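Local structure of uncharacterized protein (Streptococcus pneumoniae, 3LFT) at residues Val11-Pro14 with Ser15-Leu18. The protein probably serves as the substrate-binding protein of an ABC transporter and binds L-tryptophan in the cleft between its two lobes. Residues are numbered along the deposited sequence; the frame is centred on the assembly and turned at random.
Sequences VSHP and SLDL. With TRP (tryptophan), chain C.
Val-11 meets Leu-16 where the loop after strand 3-9 of the parallel sheet leads into helix 14-29, in a family of substrate-binding proteins. Val-11 CG1 lies 4.0 Å from Leu-16 CD1. The Val-11 carbonyl O packs against the same methyl and takes a hydrogen bond from Gln-9. Ser-12 reaches the helix through water: one molecule 2.7 Å from Ser-12 OG donates to Asp-17 OD1, which also accepts a hydrogen bond from Gln-9 NE2.

His-13 is the N-cap residue. His-13 O accepts a hydrogen bond from Asp-17 N at 3.2 Å, nearly straight (N-H...O 166°). The first side-chain torsion of His-13 (chi1 71°) places CG over the backbone, and the ring lies across Leu-16. Leu-16 CG lies over one face, 3.6 Å from the His-13 ring centroid, in a CH-pi contact. His-13 NE2 lies 3.4 Å from CZ3 of the bound tryptophan.

Pro-14 opens the first helical turn. Pro-14 O accepts a hydrogen bond from Leu-18 N at 3.0 Å. Ser-15 CB comes within 3.4 Å of tryptophan CZ2, and Leu-16 CD2 packs near the indole CG.

Asn-196, from another helix, touches His-13 and Leu-16, and its ND2 hydrogen-bonds the ligand. The two segments meet the indole mainly by van der Waals contact. This implies that they help shape the pocket for the indole, while polar groups elsewhere, among them Asp-115 and Thr-71, hydrogen-bond the ligand.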
loop_
_atom_site.group_PDB
_atom_site.type_symbol
_atom_site.label_atom_id
_atom_site.label_comp_id
_atom_site.label_asym_id
_atom_site.label_seq_id
_atom_site.Cartn_x
_atom_site.Cartn_y
_atom_site.Cartn_z
ATOM N N VAL A 11 1.729 -5.049 -9.517
ATOM C CA VAL A 11 2.005 -6.450 -9.230
ATOM C C VAL A 11 0.718 -7.052 -8.708
ATOM O O VAL A 11 -0.189 -6.345 -8.283
ATOM C CB VAL A 11 3.150 -6.580 -8.161
ATOM C CG1 VAL A 11 2.708 -6.071 -6.786
ATOM C CG2 VAL A 11 3.695 -7.987 -8.035
ATOM N N SER A 12 0.646 -8.378 -8.731
ATOM C CA SER A 12 -0.461 -9.073 -8.080
ATOM C C SER A 12 -0.158 -9.271 -6.608
ATOM O O SER A 12 0.709 -10.053 -6.230
ATOM C CB SER A 12 -0.727 -10.424 -8.746
ATOM O OG SER A 12 -1.222 -10.226 -10.055
ATOM N N HIS A 13 -0.853 -8.519 -5.768
ATOM C CA HIS A 13 -1.017 -8.931 -4.383
ATOM C C HIS A 13 -2.458 -8.596 -3.989
ATOM O O HIS A 13 -3.085 -7.751 -4.628
ATOM C CB HIS A 13 0.127 -8.411 -3.488
ATOM C CG HIS A 13 0.127 -6.941 -3.231
ATOM N ND1 HIS A 13 1.103 -6.082 -3.694
ATOM C CD2 HIS A 13 -0.673 -6.209 -2.426
ATOM C CE1 HIS A 13 0.883 -4.872 -3.202
ATOM N NE2 HIS A 13 -0.202 -4.923 -2.448
ATOM N N PRO A 14 -3.028 -9.283 -2.989
ATOM C CA PRO A 14 -4.501 -9.176 -2.884
ATOM C C PRO A 14 -5.030 -7.782 -2.626
ATOM O O PRO A 14 -6.115 -7.436 -3.100
ATOM C CB PRO A 14 -4.850 -10.104 -1.718
ATOM C CG PRO A 14 -3.751 -11.145 -1.747
ATOM C CD PRO A 14 -2.498 -10.408 -2.193
ATOM N N SER A 15 -4.263 -6.964 -1.914
ATOM C CA SER A 15 -4.699 -5.583 -1.671
ATOM C C SER A 15 -4.870 -4.798 -2.970
ATOM O O SER A 15 -5.861 -4.095 -3.155
ATOM C CB SER A 15 -3.724 -4.856 -0.749
ATOM O OG SER A 15 -3.588 -5.517 0.499
ATOM N N LEU A 16 -3.922 -4.945 -3.891
ATOM C CA LEU A 16 -4.044 -4.234 -5.161
ATOM C C LEU A 16 -5.216 -4.744 -5.986
ATOM O O LEU A 16 -5.887 -3.949 -6.655
ATOM C CB LEU A 16 -2.748 -4.243 -5.982
ATOM C CG LEU A 16 -1.483 -3.702 -5.299
ATOM C CD1 LEU A 16 -0.379 -3.510 -6.326
ATOM C CD2 LEU A 16 -1.689 -2.396 -4.526
ATOM N N ASP A 17 -5.461 -6.046 -5.956
ATOM C CA ASP A 17 -6.623 -6.596 -6.651
ATOM C C ASP A 17 -7.925 -5.989 -6.121
ATOM O O ASP A 17 -8.827 -5.674 -6.895
ATOM C CB ASP A 17 -6.682 -8.113 -6.490
ATOM C CG ASP A 17 -5.541 -8.841 -7.173
ATOM O OD1 ASP A 17 -4.943 -8.338 -8.135
ATOM O OD2 ASP A 17 -5.315 -10.007 -6.789
ATOM N N LEU A 18 -8.013 -5.797 -4.804
ATOM C CA LEU A 18 -9.202 -5.209 -4.188
ATOM C C LEU A 18 -9.343 -3.717 -4.529
ATOM O O LEU A 18 -10.464 -3.244 -4.785
ATOM C CB LEU A 18 -9.207 -5.461 -2.677
ATOM C CG LEU A 18 -10.449 -5.050 -1.895
ATOM C CD1 LEU A 18 -11.772 -5.561 -2.484
ATOM C CD2 LEU A 18 -10.283 -5.533 -0.459
HETATM N N TRP C . 0.307 2.366 -1.101
HETATM C CA TRP C . 1.237 1.434 -1.803
HETATM C C TRP C . 2.194 2.209 -2.649
HETATM O O TRP C . 2.787 1.658 -3.581
HETATM C CB TRP C . 0.431 0.424 -2.634
HETATM C CG TRP C . -0.475 -0.411 -1.765
HETATM C CD1 TRP C . -1.843 -0.247 -1.552
HETATM C CD2 TRP C . -0.067 -1.554 -0.939
HETATM N NE1 TRP C . -2.292 -1.204 -0.673
HETATM C CE2 TRP C . -1.294 -1.989 -0.265
HETATM C CE3 TRP C . 1.148 -2.158 -0.717
HETATM C CZ2 TRP C . -1.214 -3.062 0.604
HETATM C CZ3 TRP C . 1.194 -3.230 0.168
HETATM C CH2 TRP C . 0.017 -3.668 0.808
HETATM O OXT TRP C . 2.384 3.409 -2.403
HETATM O O HOH W 1 -3.875 -10.062 -9.969
#